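Local coordinates for protein putative XRE-family transcriptional regulator (Rhodococcus sp., PDB 2OFY) that probably binds DNA through a helix-turn-helix domain of the XRE family and is likely to regulate transcription, at residues 28-33 and 43-48. Numbering follows the deposited sequence.
Sequences MSMVTV and TLRKIE
Met30, a selenomethionine, reaches across from the first turn of helix 30-37 to the side of helix 41-48, where its methyl meets Leu44, Glu48 and the backbone of Arg45. Met30 CG lies anti to the carbonyl carbon (chi1 -67°) and the chain runs on extended through chi2; the bend at chi3, 82°, then turns CE onto the second helix. There Met30 CE is 4.0 Å from Leu44 CG, 3.7 Å from Glu48 OE1 and 3.7 Å from Arg45 N. An unbranched, flexible selenoether suits this place, since it can lie against an aliphatic branch, a helix backbone and a carboxylate at once. In one of the two conformers modelled for Arg45, Met30 SE is 4.0 Å from Arg45 NH1, while Arg45 NE is held by a salt bridge to Glu42. Deeper in, Leu44 sends CD2 to Val33 CG1, 3.8 Å away, and the same methyl comes within 3.7 Å of Met30 O. The branched aliphatic side chains of Val33 and Leu44 suit this buried side. Glu48 is also buried, and its OE2 forms a salt bridge with Arg25 of helix 8-25, whose side chain touches Met30 and Val33 too. At the start of helix 30-37, Ser29 is the N-cap, its OG accepting from Thr32 N. Helices 30-37 and 41-48 form the helix-turn-helix pair, as in XRE-family regulators; with no hydrogen bond between the segments, dispersion contacts of Met30, Val33 and Leu44 join them, while Glu48 pairs with Arg25 and Arg45 with Glu42.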
HETATM    1  N   MSE A  28      -2.485 -19.949  11.455  1.00 18.64           N
HETATM    2  CA  MSE A  28      -3.159 -20.202  10.206  1.00 22.89           C
HETATM    3  C   MSE A  28      -2.133 -20.620   9.135  1.00 19.21           C
HETATM    4  O   MSE A  28      -0.962 -20.213   9.174  1.00 17.39           O
HETATM    5  CB  MSE A  28      -3.932 -18.959   9.729  1.00 21.18           C
HETATM    6  CG  MSE A  28      -5.050 -18.477  10.647  1.00 25.24           C
HETATM    7 SE   MSE A  28      -5.463 -16.629  10.058  1.00 43.39          SE
HETATM    8  CE  MSE A  28      -6.156 -17.241   8.248  1.00 23.41           C
ATOM      9  N   SER A  29      -2.591 -21.444   8.195  1.00 17.36           N
ATOM     10  CA  SER A  29      -1.758 -22.002   7.166  1.00 16.59           C
ATOM     11  C   SER A  29      -1.266 -20.931   6.178  1.00 17.99           C
ATOM     12  O   SER A  29      -2.055 -20.096   5.730  1.00 16.37           O
ATOM     13  CB  SER A  29      -2.618 -23.015   6.396  1.00 16.28           C
ATOM     14  OG  SER A  29      -2.055 -23.308   5.148  1.00 17.18           O
HETATM   15  N   MSE A  30       0.004 -20.979   5.787  1.00 18.66           N
HETATM   16  CA  MSE A  30       0.439 -20.084   4.689  1.00 23.22           C
HETATM   17  C   MSE A  30      -0.322 -20.347   3.390  1.00 19.31           C
HETATM   18  O   MSE A  30      -0.625 -19.420   2.625  1.00 17.33           O
HETATM   19  CB  MSE A  30       1.922 -20.222   4.422  1.00 22.28           C
HETATM   20  CG  MSE A  30       2.801 -19.734   5.564  1.00 24.00           C
HETATM   21 SE   MSE A  30       4.641 -19.850   4.893  1.00 40.86          SE
HETATM   22  CE  MSE A  30       4.413 -18.259   4.052  1.00 21.09           C
ATOM     23  N   VAL A  31      -0.647 -21.611   3.127  1.00 17.53           N
ATOM     24  CA  VAL A  31      -1.320 -21.936   1.866  1.00 16.89           C
ATOM     25  C   VAL A  31      -2.706 -21.332   1.902  1.00 16.34           C
ATOM     26  O   VAL A  31      -3.167 -20.756   0.926  1.00 16.66           O
ATOM     27  CB  VAL A  31      -1.469 -23.457   1.676  1.00 17.61           C
ATOM     28  CG1 VAL A  31      -2.326 -23.734   0.429  1.00 16.12           C
ATOM     29  CG2 VAL A  31      -0.084 -24.089   1.558  1.00 17.83           C
ATOM     30  N   THR A  32      -3.387 -21.481   3.026  1.00 14.97           N
ATOM     31  CA  THR A  32      -4.729 -20.959   3.089  1.00 16.11           C
ATOM     32  C   THR A  32      -4.750 -19.424   2.934  1.00 16.54           C
ATOM     33  O   THR A  32      -5.538 -18.867   2.159  1.00 16.37           O
ATOM     34  CB  THR A  32      -5.380 -21.383   4.366  1.00 16.57           C
ATOM     35  OG1 THR A  32      -5.382 -22.833   4.402  1.00 17.84           O
ATOM     36  CG2 THR A  32      -6.763 -20.849   4.414  1.00 18.62           C
ATOM     37  N   VAL A  33      -3.886 -18.773   3.686  1.00 15.59           N
ATOM     38  CA  VAL A  33      -3.722 -17.296   3.563  1.00 14.69           C
ATOM     39  C   VAL A  33      -3.447 -16.902   2.083  1.00 15.74           C
ATOM     40  O   VAL A  33      -4.145 -16.060   1.532  1.00 16.39           O
ATOM     41  CB  VAL A  33      -2.694 -16.724   4.544  1.00 16.22           C
ATOM     42  CG1 VAL A  33      -2.606 -15.167   4.278  1.00 14.77           C
ATOM     43  CG2 VAL A  33      -3.132 -16.990   5.993  1.00 16.63           C
ATOM     44  N   THR A  43       5.270 -15.654  -2.697  1.00 16.51           N
ATOM     45  CA  THR A  43       5.081 -14.225  -2.452  1.00 16.24           C
ATOM     46  C   THR A  43       4.835 -13.924  -0.961  1.00 15.96           C
ATOM     47  O   THR A  43       5.478 -13.013  -0.397  1.00 14.70           O
ATOM     48  CB  THR A  43       4.024 -13.639  -3.449  1.00 16.94           C
ATOM     49  OG1 THR A  43       4.540 -13.734  -4.782  1.00 19.51           O
ATOM     50  CG2 THR A  43       3.627 -12.219  -3.057  1.00 18.77           C
ATOM     51  N   LEU A  44       3.965 -14.711  -0.317  1.00 14.49           N
ATOM     52  CA  LEU A  44       3.619 -14.465   1.102  1.00 15.38           C
ATOM     53  C   LEU A  44       4.880 -14.655   1.955  1.00 14.67           C
ATOM     54  O   LEU A  44       5.165 -13.825   2.813  1.00 14.03           O
ATOM     55  CB  LEU A  44       2.547 -15.440   1.542  1.00 15.58           C
ATOM     56  CG  LEU A  44       2.095 -15.183   2.982  1.00 15.53           C
ATOM     57  CD1 LEU A  44       1.694 -13.732   3.204  1.00 20.63           C
ATOM     58  CD2 LEU A  44       0.978 -16.187   3.324  1.00 17.67           C
ATOM     59  N   ARG A  45       5.652 -15.704   1.665  1.00 14.85           N
ATOM     60  CA  ARG A  45       6.911 -15.944   2.365  0.50 14.79           C
ATOM     61  C   ARG A  45       7.853 -14.748   2.272  1.00 13.75           C
ATOM     62  O   ARG A  45       8.451 -14.333   3.252  1.00 14.02           O
ATOM     63  CB  ARG A  45       7.613 -17.191   1.802  0.50 14.76           C
ATOM     64  CG  ARG A  45       8.884 -17.556   2.573  0.50 16.59           C
ATOM     65  CD  ARG A  45       9.597 -18.768   1.982  0.50 17.12           C
ATOM     66  NE  ARG A  45       8.681 -19.834   1.573  0.50 24.09           N
ATOM     67  CZ  ARG A  45       8.124 -20.735   2.383  0.50 23.77           C
ATOM     68  NH1 ARG A  45       8.367 -20.732   3.692  0.50 25.31           N
ATOM     69  NH2 ARG A  45       7.320 -21.660   1.868  0.50 23.79           N
ATOM     70  N   LYS A  46       8.041 -14.263   1.039  1.00 13.89           N
ATOM     71  CA  LYS A  46       8.910 -13.139   0.826  1.00 13.37           C
ATOM     72  C   LYS A  46       8.357 -11.921   1.517  1.00 14.06           C
ATOM     73  O   LYS A  46       9.122 -11.162   2.111  1.00 13.82           O
ATOM     74  CB  LYS A  46       9.026 -12.893  -0.672  1.00 12.19           C
ATOM     75  CG  LYS A  46       9.967 -13.933  -1.314  1.00 13.79           C
ATOM     76  CD  LYS A  46      10.003 -13.704  -2.846  1.00 20.31           C
ATOM     77  CE  LYS A  46      10.916 -14.767  -3.471  1.00 22.35           C
ATOM     78  NZ  LYS A  46      10.764 -14.893  -4.950  1.00 27.35           N
ATOM     79  N   ILE A  47       7.037 -11.718   1.461  1.00 15.09           N
ATOM     80  CA  ILE A  47       6.478 -10.532   2.196  1.00 16.41           C
ATOM     81  C   ILE A  47       6.762 -10.681   3.714  1.00 17.38           C
ATOM     82  O   ILE A  47       7.233  -9.757   4.367  1.00 17.94           O
ATOM     83  CB  ILE A  47       4.964 -10.363   1.944  1.00 16.37           C
ATOM     84  CG1 ILE A  47       4.761  -9.861   0.491  1.00 17.41           C
ATOM     85  CG2 ILE A  47       4.376  -9.383   3.001  1.00 19.08           C
ATOM     86  CD1 ILE A  47       3.309 -10.152   0.053  1.00 27.23           C
ATOM     87  N   GLU A  48       6.481 -11.861   4.270  1.00 17.26           N
ATOM     88  CA  GLU A  48       6.583 -12.060   5.709  1.00 17.17           C
ATOM     89  C   GLU A  48       8.017 -11.895   6.222  1.00 17.19           C
ATOM     90  O   GLU A  48       8.252 -11.560   7.410  1.00 17.71           O
ATOM     91  CB  GLU A  48       6.060 -13.458   6.069  1.00 16.04           C
ATOM     92  CG  GLU A  48       4.571 -13.522   6.052  1.00 16.33           C
ATOM     93  CD  GLU A  48       4.023 -14.852   6.598  1.00 18.62           C
ATOM     94  OE1 GLU A  48       4.793 -15.806   6.781  1.00 19.36           O
ATOM     95  OE2 GLU A  48       2.807 -14.884   6.820  1.00 20.84           O
TER